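Side-chain contacts in translation initiation factor 6 (PDB 1G61), which binds the 50S ribosomal subunit and prevents it from joining the 30S subunit to form the 70S initiation complex: residues L62-A65 and L70-P73; G108-T113 and P122-F127; N136-I141 and K176-V181; G151-V156 and L162-V167. All coordinates share one frame; numbering follows the deposited sequence.

Contacts 1 and 4 are buried beta hairpins on opposite sides of the chain's centre. Each pairs two antiparallel strands of its own three-stranded mixed sheet, held largely by backbone hydrogen bonds. S63 adds a side-chain hydrogen bond across contact 1; in contact 4 the H164 ring edge meets the N153 amide. Contacts 2 and 3 reach a third such sheet, which holds strands 111-113 and 138-141. Contact 2 is mostly buried and apolar, with a glutamate at its outer edge. Contact 3 is partly buried near the surface; a leucine, two glutamates and a water meet there. L71 packs on I111 between contacts 1 and 2, F179 on V156 between contacts 3 and 4.

Contact 1 (L62-A65 and L70-P73); sequences LSVA and LLLP
The carbonyls of L71 and V64 are the flat groups where S63 and V64 meet L71. S63 OG bonds to L71 O at 2.8 Å and lies 26° out of that carbonyl's plane. V64 N reaches the same oxygen in a weak bond of 3.3 Å, so L71 O takes two donors. The carbonyl of V64 is met nearly head-on: L71 N lies 2.8 Å from V64 O. The motif is a beta hairpin of antiparallel strands 64-65 and 69-73, and strand 96-100 extends the sheet in parallel. V64 and L71 form the hydrogen-bonded pair, A65 and L70 the non-hydrogen-bonded one. With chi1 at 176°, the S63 hydroxyl points away from its own N and reaches across the hairpin.

The side chains of V64 and L71 lie side by side, with V64 CG1 4.0 Å from L71 CD1. I111 of strand 111-113 covers both, and helix 128-135 packs on L71. On the other face, L70 CD1 comes 3.7 Å from A65 CB, and I84 of helix 78-90 packs on L70. At the helix end before the hairpin, L62 O is buried without a hydrogen-bond partner; P73 CD presses against L62 O at 3.2 Å.

Contact 2 (G108-T113 and P122-F127); sequences GNLILT and PELKDF
L124 CD1 is the tight point of this contact. It sits 3.7 Å from L110 CB and 3.7 Å from I111 CG1. I111 CD1 is equally near, 3.7 Å from L124 CD1. One methyl group is thus wedged where helix 107-110 turns into strand 111-113. The L124 side chain crosses those of L110 and I111 at about a right angle. A chi1 of -67° sets its CG opposite the carbonyl carbon, and CD1 extends to these two residues. L110 CD1 meets the flank of the same side chain, 4.0 Å from L124 CD1.

The outer side is looser. E123 is exposed, and its OE1 lies 4.1 Å from L110 CD2 without bonding there. That oxygen accepts a hydrogen bond from N104 ND2 instead. Replacing L124 with an alanine would probably open a gap beside L110 CB and leave the I111 end group less confined.

A short helix, a hairpin and a later helix packed on one mixed sheet fit the alpha/beta subdomain of the pentein-type IF6 fold. The 3-10 segment 122-127 links strand 117-120 to helix 128-135. It lays L124 over the start of strand 111-113, which pairs with strand 117-120. I131 of helix 128-135 packs on I111, and S102 lies against L124.

Contact 3 (N136-I141 and K176-V181); sequences NVEVEI and KSLFKV
Van der Waals contact centres on L178 CD1. It lies 3.7 Å from E138 CD and 3.7 Å from E140 CG, so the methyl lies over one face of the E138 carboxylate and against CG of E140. Both glutamate side chains cross L178 obliquely. E138 is extended beyond CG, while E140 bends at chi2 (-60°), which turns its acid group back toward that of E138. L178 also packs on L119 of strand 117-120, so this leucine reaches the middle strand of the sheet as well as its edge strand.

The polar link runs through one water. The water is 2.9 Å from E138 OE1 and 2.8 Å from L178 O, and it joins the strand's side chain to the backbone near the helix end.

The two acid groups lie close: E138 OE2 and E140 OE2 are 2.6 Å apart, so one probably holds a proton. The pair would then carry less negative charge than two free carboxylates.

Bonds within 176-181 finish the helix. K180 NZ folds back to S177 O at 2.9 Å, with the donor tilted 25° from the carbonyl plane. V181 N bonds to K176 O at 3.3 Å. K180 N reaches S177 O in a weak bond, also 3.3 Å. K180 has positive phi and is the C-prime residue. This is a Schellman motif closing helix 169-179 beside edge strand 138-141.

Contact 4 (G151-V156 and L162-V167); sequences GSNAVV and LTHPLV
Two first torsions bring N153 and H164 together. A chi1 of -76° keeps the N153 amide beside its own backbone N, while a chi1 of -172° swings the H164 ring away from its own. The two side chains then lie alongside each other and point the same way. N153 OD1 meets the edge of the imidazole near its plane, 3.3 Å from H164 CD2. The amide and ring planes are 49° apart. N153 ND2 is held elsewhere, by T149 O.

The other side of the ring is fixed by its own chain. L166 N bonds to H164 ND1 at 3.0 Å, almost exactly in the ring plane, so ND1 acts as an acceptor. H164 O takes two donors from opposite faces of its carbonyl plane: T163 OG1 at 2.9 Å and V167 N at 3.3 Å. The latter closes a type I turn from H164 to V167. With an alanine in place of H164, L166 N would probably be left without its acceptor and the N153 amide without the ring edge beside it.

Backbone bonds zip the hairpin. H164 N reaches N153 O at 3.0 Å. V155 N bonds to L162 O at 2.8 Å, and L162 N returns to V155 O at 2.8 Å. V155 and L162 are the hydrogen-bonded pair; A154 and T163 are the non-hydrogen-bonded one.

The V155-L162 face packs on helix 215-225 and strand 200-202. T163, on the face it shares with A154, lies on helix 169-179. Strand 183-186 runs parallel to strand 160-163 and completes the sheet.

Contact 1 (L62-A65 and L70-P73)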
loop_
_atom_site.group_PDB
_atom_site.type_symbol
_atom_site.label_atom_id
_atom_site.label_comp_id
_atom_site.label_asym_id
_atom_site.label_seq_id
_atom_site.Cartn_x
_atom_site.Cartn_y
_atom_site.Cartn_z
ATOM N N LEU A 62 5.707 6.181 3.468
ATOM C CA LEU A 62 5.406 7.605 3.632
ATOM C C LEU A 62 4.137 8.058 2.940
ATOM O O LEU A 62 3.643 9.148 3.224
ATOM C CB LEU A 62 6.566 8.443 3.065
ATOM C CG LEU A 62 7.879 8.384 3.858
ATOM C CD1 LEU A 62 8.966 9.063 3.022
ATOM C CD2 LEU A 62 7.622 9.070 5.186
ATOM N N SER A 63 3.584 7.273 2.026
ATOM C CA SER A 63 2.473 7.739 1.192
ATOM C C SER A 63 1.447 6.638 1.039
ATOM O O SER A 63 1.749 5.468 1.294
ATOM C CB SER A 63 3.067 8.180 -0.155
ATOM O OG SER A 63 1.998 8.552 -1.003
ATOM N N VAL A 64 0.243 7.033 0.600
ATOM C CA VAL A 64 -0.932 6.189 0.388
ATOM C C VAL A 64 -1.648 6.636 -0.856
ATOM O O VAL A 64 -1.694 7.853 -1.107
ATOM C CB VAL A 64 -1.877 6.464 1.592
ATOM C CG1 VAL A 64 -3.221 5.893 1.405
ATOM C CG2 VAL A 64 -1.231 5.943 2.870
ATOM N N ALA A 65 -2.242 5.717 -1.611
ATOM C CA ALA A 65 -3.037 6.147 -2.744
ATOM C C ALA A 65 -4.130 5.143 -3.061
ATOM O O ALA A 65 -4.023 3.962 -2.705
ATOM C CB ALA A 65 -2.191 6.353 -4.007
ATOM N N LEU A 70 -4.282 10.697 -3.428
ATOM C CA LEU A 70 -2.884 10.406 -3.091
ATOM C C LEU A 70 -2.549 11.232 -1.870
ATOM O O LEU A 70 -2.666 12.471 -1.941
ATOM C CB LEU A 70 -1.957 10.777 -4.267
ATOM C CG LEU A 70 -0.422 10.728 -3.950
ATOM C CD1 LEU A 70 0.028 9.336 -3.613
ATOM C CD2 LEU A 70 0.339 11.335 -5.108
ATOM N N LEU A 71 -2.127 10.567 -0.807
ATOM C CA LEU A 71 -1.796 11.271 0.448
ATOM C C LEU A 71 -0.270 11.365 0.596
ATOM O O LEU A 71 0.432 10.352 0.456
ATOM C CB LEU A 71 -2.348 10.538 1.660
ATOM C CG LEU A 71 -3.811 10.151 1.617
ATOM C CD1 LEU A 71 -4.216 9.455 2.925
ATOM C CD2 LEU A 71 -4.679 11.378 1.397
ATOM N N LEU A 72 0.208 12.557 0.910
ATOM C CA LEU A 72 1.652 12.788 1.047
ATOM C C LEU A 72 1.888 13.397 2.424
ATOM O O LEU A 72 1.051 14.154 2.922
ATOM C CB LEU A 72 2.101 13.721 -0.058
ATOM C CG LEU A 72 2.021 13.123 -1.462
ATOM C CD1 LEU A 72 2.170 14.231 -2.509
ATOM C CD2 LEU A 72 3.087 12.050 -1.652
ATOM N N PRO A 73 3.049 13.132 3.026
ATOM C CA PRO A 73 3.388 13.697 4.329
ATOM C C PRO A 73 3.894 15.122 4.183
ATOM O O PRO A 73 4.246 15.615 3.083
ATOM C CB PRO A 73 4.507 12.744 4.799
ATOM C CG PRO A 73 5.263 12.435 3.530
ATOM C CD PRO A 73 4.129 12.245 2.520
#

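Contact 2 (G108-T113 and P122-F127)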
loop_
_atom_site.group_PDB
_atom_site.type_symbol
_atom_site.label_atom_id
_atom_site.label_comp_id
_atom_site.label_asym_id
_atom_site.label_seq_id
_atom_site.Cartn_x
_atom_site.Cartn_y
_atom_site.Cartn_z
ATOM N N GLY A 108 1.910 5.703 4.986
ATOM C CA GLY A 108 1.703 4.361 4.439
ATOM C C GLY A 108 1.706 3.288 5.491
ATOM O O GLY A 108 1.102 2.227 5.338
ATOM N N ASN A 109 2.402 3.511 6.627
ATOM C CA ASN A 109 2.375 2.575 7.743
ATOM C C ASN A 109 1.066 2.727 8.537
ATOM O O ASN A 109 0.653 1.768 9.197
ATOM C CB ASN A 109 3.538 2.840 8.678
ATOM C CG ASN A 109 4.928 2.507 8.194
ATOM O OD1 ASN A 109 5.890 2.810 8.908
ATOM N ND2 ASN A 109 5.024 1.911 7.028
ATOM N N LEU A 110 0.490 3.922 8.485
ATOM C CA LEU A 110 -0.642 4.272 9.372
ATOM C C LEU A 110 -2.021 4.158 8.727
ATOM O O LEU A 110 -3.045 4.314 9.410
ATOM C CB LEU A 110 -0.458 5.713 9.857
ATOM C CG LEU A 110 0.783 5.967 10.695
ATOM C CD1 LEU A 110 0.981 7.467 10.828
ATOM C CD2 LEU A 110 0.635 5.328 12.061
ATOM N N ILE A 111 -2.071 3.927 7.412
ATOM C CA ILE A 111 -3.332 3.927 6.666
ATOM C C ILE A 111 -3.348 2.719 5.733
ATOM O O ILE A 111 -2.315 2.409 5.091
ATOM C CB ILE A 111 -3.457 5.228 5.852
ATOM C CG1 ILE A 111 -3.444 6.450 6.785
ATOM C CG2 ILE A 111 -4.697 5.201 4.951
ATOM C CD1 ILE A 111 -3.318 7.793 6.054
ATOM N N LEU A 112 -4.501 2.104 5.623
ATOM C CA LEU A 112 -4.699 0.937 4.772
ATOM C C LEU A 112 -5.950 1.181 3.933
ATOM O O LEU A 112 -7.016 1.294 4.535
ATOM C CB LEU A 112 -4.860 -0.284 5.660
ATOM C CG LEU A 112 -5.113 -1.635 5.034
ATOM C CD1 LEU A 112 -3.861 -2.131 4.311
ATOM C CD2 LEU A 112 -5.504 -2.625 6.135
ATOM N N THR A 113 -5.855 1.265 2.616
ATOM C CA THR A 113 -7.003 1.657 1.799
ATOM C C THR A 113 -7.085 0.860 0.524
ATOM O O THR A 113 -6.063 0.535 -0.095
ATOM C CB THR A 113 -6.949 3.161 1.492
ATOM O OG1 THR A 113 -8.227 3.592 0.956
ATOM C CG2 THR A 113 -5.842 3.561 0.495
ATOM N N PRO A 122 -5.444 5.189 15.097
ATOM C CA PRO A 122 -6.004 6.206 15.989
ATOM C C PRO A 122 -5.106 7.433 16.083
ATOM O O PRO A 122 -5.630 8.539 16.349
ATOM C CB PRO A 122 -6.033 5.485 17.365
ATOM C CG PRO A 122 -6.167 4.030 16.994
ATOM C CD PRO A 122 -5.284 3.895 15.774
ATOM N N GLU A 123 -3.798 7.343 15.896
ATOM C CA GLU A 123 -2.926 8.527 15.943
ATOM C C GLU A 123 -3.350 9.570 14.913
ATOM O O GLU A 123 -3.068 10.756 15.154
ATOM C CB GLU A 123 -1.478 8.125 15.667
ATOM C CG GLU A 123 -0.448 9.201 15.950
ATOM C CD GLU A 123 0.983 8.743 15.853
ATOM O OE1 GLU A 123 1.222 7.590 15.464
ATOM O OE2 GLU A 123 1.875 9.563 16.124
ATOM N N LEU A 124 -3.978 9.137 13.825
ATOM C CA LEU A 124 -4.385 10.071 12.779
ATOM C C LEU A 124 -5.835 10.513 12.921
ATOM O O LEU A 124 -6.340 11.111 11.941
ATOM C CB LEU A 124 -4.169 9.454 11.400
ATOM C CG LEU A 124 -2.684 9.225 11.024
ATOM C CD1 LEU A 124 -2.679 8.637 9.618
ATOM C CD2 LEU A 124 -1.824 10.482 11.125
ATOM N N LYS A 125 -6.482 10.269 14.050
ATOM C CA LYS A 125 -7.916 10.594 14.165
ATOM C C LYS A 125 -8.243 12.017 13.748
ATOM O O LYS A 125 -9.299 12.252 13.114
ATOM C CB LYS A 125 -8.400 10.308 15.608
ATOM C CG LYS A 125 -9.764 10.963 15.874
ATOM C CD LYS A 125 -10.300 10.488 17.236
ATOM C CE LYS A 125 -11.685 11.060 17.452
ATOM N NZ LYS A 125 -11.888 12.314 16.666
ATOM N N ASP A 126 -7.398 12.997 14.066
ATOM C CA ASP A 126 -7.800 14.380 13.767
ATOM C C ASP A 126 -7.690 14.695 12.276
ATOM O O ASP A 126 -8.114 15.766 11.831
ATOM C CB ASP A 126 -6.983 15.365 14.602
ATOM C CG ASP A 126 -7.257 15.228 16.085
ATOM O OD1 ASP A 126 -8.414 14.888 16.459
ATOM O OD2 ASP A 126 -6.343 15.471 16.869
ATOM N N PHE A 127 -7.144 13.803 11.466
ATOM C CA PHE A 127 -6.991 13.944 10.025
ATOM C C PHE A 127 -8.043 13.112 9.281
ATOM O O PHE A 127 -7.996 13.030 8.043
ATOM C CB PHE A 127 -5.581 13.558 9.532
ATOM C CG PHE A 127 -4.559 14.531 10.126
ATOM C CD1 PHE A 127 -3.950 14.268 11.356
ATOM C CD2 PHE A 127 -4.241 15.709 9.466
ATOM C CE1 PHE A 127 -3.050 15.178 11.881
ATOM C CE2 PHE A 127 -3.340 16.617 9.993
ATOM C CZ PHE A 127 -2.787 16.357 11.223
#

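Contact 3 (N136-I141 and K176-V181)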
loop_
_atom_site.group_PDB
_atom_site.type_symbol
_atom_site.label_atom_id
_atom_site.label_comp_id
_atom_site.label_asym_id
_atom_site.label_seq_id
_atom_site.Cartn_x
_atom_site.Cartn_y
_atom_site.Cartn_z
ATOM N N ASN A 136 -11.898 9.464 -0.727
ATOM C CA ASN A 136 -13.261 9.361 -1.213
ATOM C C ASN A 136 -13.851 8.003 -0.920
ATOM O O ASN A 136 -14.587 7.438 -1.751
ATOM C CB ASN A 136 -13.362 9.689 -2.724
ATOM C CG ASN A 136 -14.789 9.865 -3.203
ATOM O OD1 ASN A 136 -15.129 9.467 -4.339
ATOM N ND2 ASN A 136 -15.577 10.483 -2.376
ATOM N N VAL A 137 -13.588 7.463 0.266
ATOM C CA VAL A 137 -14.151 6.209 0.733
ATOM C C VAL A 137 -14.514 6.333 2.223
ATOM O O VAL A 137 -14.078 7.261 2.901
ATOM C CB VAL A 137 -13.197 5.022 0.572
ATOM C CG1 VAL A 137 -12.870 4.725 -0.897
ATOM C CG2 VAL A 137 -11.900 5.272 1.346
ATOM N N GLU A 138 -15.296 5.365 2.673
ATOM C CA GLU A 138 -15.549 5.260 4.100
ATOM C C GLU A 138 -14.237 5.094 4.834
ATOM O O GLU A 138 -13.454 4.197 4.422
ATOM C CB GLU A 138 -16.436 4.023 4.332
ATOM C CG GLU A 138 -16.603 3.766 5.854
ATOM C CD GLU A 138 -17.190 2.430 6.194
ATOM O OE1 GLU A 138 -17.524 1.607 5.305
ATOM O OE2 GLU A 138 -17.415 2.132 7.393
ATOM N N VAL A 139 -14.013 5.846 5.899
ATOM C CA VAL A 139 -12.805 5.714 6.742
ATOM C C VAL A 139 -13.207 5.329 8.143
ATOM O O VAL A 139 -14.140 5.918 8.702
ATOM C CB VAL A 139 -12.028 7.056 6.775
ATOM C CG1 VAL A 139 -10.860 6.977 7.757
ATOM C CG2 VAL A 139 -11.526 7.383 5.357
ATOM N N GLU A 140 -12.563 4.309 8.708
ATOM C CA GLU A 140 -12.753 3.967 10.113
ATOM C C GLU A 140 -11.398 3.983 10.818
ATOM O O GLU A 140 -10.344 3.777 10.182
ATOM C CB GLU A 140 -13.358 2.552 10.260
ATOM C CG GLU A 140 -14.716 2.436 9.584
ATOM C CD GLU A 140 -15.750 3.390 10.130
ATOM O OE1 GLU A 140 -15.614 3.896 11.274
ATOM O OE2 GLU A 140 -16.762 3.664 9.436
ATOM N N ILE A 141 -11.411 4.213 12.124
ATOM C CA ILE A 141 -10.198 4.230 12.932
ATOM C C ILE A 141 -10.043 2.871 13.571
ATOM O O ILE A 141 -11.040 2.297 14.080
ATOM C CB ILE A 141 -10.323 5.352 13.989
ATOM C CG1 ILE A 141 -10.305 6.753 13.348
ATOM C CG2 ILE A 141 -9.277 5.150 15.056
ATOM C CD1 ILE A 141 -10.868 7.872 14.214
ATOM N N LYS A 176 -13.244 -7.375 6.269
ATOM C CA LYS A 176 -13.890 -7.829 5.029
ATOM C C LYS A 176 -15.025 -6.898 4.686
ATOM O O LYS A 176 -15.233 -6.539 3.519
ATOM C CB LYS A 176 -14.318 -9.285 5.217
ATOM C CG LYS A 176 -14.829 -9.911 3.947
ATOM C CD LYS A 176 -15.199 -11.365 4.269
ATOM C CE LYS A 176 -15.518 -12.059 2.955
ATOM N NZ LYS A 176 -16.339 -13.257 3.259
ATOM N N SER A 177 -15.796 -6.486 5.693
ATOM C CA SER A 177 -16.930 -5.590 5.508
ATOM C C SER A 177 -16.456 -4.200 5.134
ATOM O O SER A 177 -16.967 -3.554 4.204
ATOM C CB SER A 177 -17.766 -5.591 6.811
ATOM O OG SER A 177 -18.777 -4.623 6.719
ATOM N N LEU A 178 -15.429 -3.660 5.831
ATOM C CA LEU A 178 -14.924 -2.313 5.590
ATOM C C LEU A 178 -14.394 -2.152 4.170
ATOM O O LEU A 178 -14.615 -1.158 3.497
ATOM C CB LEU A 178 -13.805 -1.960 6.593
ATOM C CG LEU A 178 -13.098 -0.629 6.398
ATOM C CD1 LEU A 178 -14.068 0.542 6.463
ATOM C CD2 LEU A 178 -11.988 -0.512 7.446
ATOM N N PHE A 179 -13.678 -3.175 3.683
ATOM C CA PHE A 179 -13.006 -3.095 2.405
ATOM C C PHE A 179 -13.864 -3.688 1.288
ATOM O O PHE A 179 -13.479 -3.565 0.101
ATOM C CB PHE A 179 -11.647 -3.832 2.512
ATOM C CG PHE A 179 -10.675 -3.090 3.397
ATOM C CD1 PHE A 179 -10.098 -3.722 4.491
ATOM C CD2 PHE A 179 -10.335 -1.761 3.112
ATOM C CE1 PHE A 179 -9.176 -3.035 5.288
ATOM C CE2 PHE A 179 -9.419 -1.086 3.901
ATOM C CZ PHE A 179 -8.867 -1.721 4.985
ATOM N N LYS A 180 -15.011 -4.285 1.635
ATOM C CA LYS A 180 -15.966 -4.838 0.665
ATOM C C LYS A 180 -15.280 -5.814 -0.268
ATOM O O LYS A 180 -15.425 -5.766 -1.495
ATOM C CB LYS A 180 -16.646 -3.727 -0.115
ATOM C CG LYS A 180 -17.579 -2.837 0.646
ATOM C CD LYS A 180 -18.592 -3.724 1.337
ATOM C CE LYS A 180 -19.491 -2.996 2.318
ATOM N NZ LYS A 180 -19.723 -3.925 3.472
ATOM N N VAL A 181 -14.522 -6.751 0.326
ATOM C CA VAL A 181 -13.792 -7.770 -0.446
ATOM C C VAL A 181 -14.397 -9.155 -0.237
ATOM O O VAL A 181 -14.954 -9.455 0.823
ATOM C CB VAL A 181 -12.293 -7.814 -0.103
ATOM C CG1 VAL A 181 -11.664 -6.522 -0.610
ATOM C CG2 VAL A 181 -12.024 -7.958 1.387
HETATM O O HOH W 1 -16.795 0.395 2.797
#

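Contact 4 (G151-V156 and L162-V167)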
loop_
_atom_site.group_PDB
_atom_site.type_symbol
_atom_site.label_atom_id
_atom_site.label_comp_id
_atom_site.label_asym_id
_atom_site.label_seq_id
_atom_site.Cartn_x
_atom_site.Cartn_y
_atom_site.Cartn_z
ATOM N N GLY A 151 -1.231 -0.063 8.021
ATOM C CA GLY A 151 -0.676 -0.224 6.672
ATOM C C GLY A 151 0.506 -1.135 6.638
ATOM O O GLY A 151 0.756 -1.788 5.639
ATOM N N SER A 152 1.285 -1.249 7.715
ATOM C CA SER A 152 2.404 -2.182 7.757
ATOM C C SER A 152 1.904 -3.611 7.978
ATOM O O SER A 152 2.613 -4.542 7.612
ATOM C CB SER A 152 3.358 -1.854 8.895
ATOM O OG SER A 152 3.935 -0.552 8.742
ATOM N N ASN A 153 0.724 -3.768 8.593
ATOM C CA ASN A 153 0.315 -5.072 9.069
ATOM C C ASN A 153 -0.796 -5.720 8.270
ATOM O O ASN A 153 -1.365 -6.739 8.688
ATOM C CB ASN A 153 -0.014 -4.949 10.583
ATOM C CG ASN A 153 1.303 -4.874 11.319
ATOM O OD1 ASN A 153 1.978 -5.907 11.427
ATOM N ND2 ASN A 153 1.657 -3.688 11.813
ATOM N N ALA A 154 -1.053 -5.212 7.068
ATOM C CA ALA A 154 -1.996 -5.853 6.160
ATOM C C ALA A 154 -1.755 -5.329 4.752
ATOM O O ALA A 154 -1.102 -4.308 4.599
ATOM C CB ALA A 154 -3.447 -5.568 6.574
ATOM N N VAL A 155 -2.258 -6.081 3.794
ATOM C CA VAL A 155 -2.285 -5.741 2.386
ATOM C C VAL A 155 -3.748 -5.770 1.978
ATOM O O VAL A 155 -4.480 -6.722 2.313
ATOM C CB VAL A 155 -1.508 -6.771 1.540
ATOM C CG1 VAL A 155 -1.637 -6.493 0.039
ATOM C CG2 VAL A 155 -0.056 -6.814 1.939
ATOM N N VAL A 156 -4.194 -4.749 1.252
ATOM C CA VAL A 156 -5.576 -4.718 0.803
ATOM C C VAL A 156 -5.628 -4.255 -0.646
ATOM O O VAL A 156 -4.862 -3.379 -1.057
ATOM C CB VAL A 156 -6.504 -3.879 1.706
ATOM C CG1 VAL A 156 -6.237 -2.386 1.620
ATOM C CG2 VAL A 156 -7.961 -4.220 1.371
ATOM N N LEU A 162 -4.978 -9.434 2.920
ATOM C CA LEU A 162 -4.121 -10.321 3.715
ATOM C C LEU A 162 -3.705 -9.617 5.002
ATOM O O LEU A 162 -3.185 -8.498 4.908
ATOM C CB LEU A 162 -2.887 -10.752 2.919
ATOM C CG LEU A 162 -1.845 -11.584 3.674
ATOM C CD1 LEU A 162 -2.341 -13.035 3.798
ATOM C CD2 LEU A 162 -0.485 -11.515 2.983
ATOM N N THR A 163 -3.916 -10.238 6.160
ATOM C CA THR A 163 -3.527 -9.589 7.402
ATOM C C THR A 163 -2.400 -10.329 8.114
ATOM O O THR A 163 -2.165 -11.505 7.844
ATOM C CB THR A 163 -4.705 -9.462 8.395
ATOM O OG1 THR A 163 -5.004 -10.762 8.939
ATOM C CG2 THR A 163 -5.957 -8.968 7.682
ATOM N N HIS A 164 -1.801 -9.652 9.080
ATOM C CA HIS A 164 -1.023 -10.231 10.155
ATOM C C HIS A 164 -1.667 -11.522 10.651
ATOM O O HIS A 164 -2.902 -11.611 10.794
ATOM C CB HIS A 164 -1.042 -9.172 11.288
ATOM C CG HIS A 164 -0.143 -9.457 12.446
ATOM N ND1 HIS A 164 -0.280 -10.526 13.314
ATOM C CD2 HIS A 164 0.947 -8.757 12.851
ATOM C CE1 HIS A 164 0.702 -10.443 14.227
ATOM N NE2 HIS A 164 1.454 -9.380 13.962
ATOM N N PRO A 165 -0.836 -12.529 10.932
ATOM C CA PRO A 165 -1.382 -13.858 11.294
ATOM C C PRO A 165 -2.186 -13.869 12.582
ATOM O O PRO A 165 -2.932 -14.874 12.794
ATOM C CB PRO A 165 -0.117 -14.729 11.391
ATOM C CG PRO A 165 0.995 -13.806 11.605
ATOM C CD PRO A 165 0.643 -12.507 10.922
ATOM N N LEU A 166 -2.098 -12.886 13.468
ATOM C CA LEU A 166 -2.780 -12.945 14.761
ATOM C C LEU A 166 -4.094 -12.200 14.763
ATOM O O LEU A 166 -4.701 -11.972 15.820
ATOM C CB LEU A 166 -1.879 -12.434 15.906
ATOM C CG LEU A 166 -0.645 -13.321 16.138
ATOM C CD1 LEU A 166 0.176 -12.786 17.299
ATOM C CD2 LEU A 166 -1.058 -14.777 16.339
ATOM N N VAL A 167 -4.608 -11.834 13.607
ATOM C CA VAL A 167 -5.943 -11.211 13.534
ATOM C C VAL A 167 -7.007 -12.243 13.858
ATOM O O VAL A 167 -7.031 -13.372 13.329
ATOM C CB VAL A 167 -6.169 -10.636 12.125
ATOM C CG1 VAL A 167 -7.617 -10.240 11.929
ATOM C CG2 VAL A 167 -5.281 -9.438 11.877
#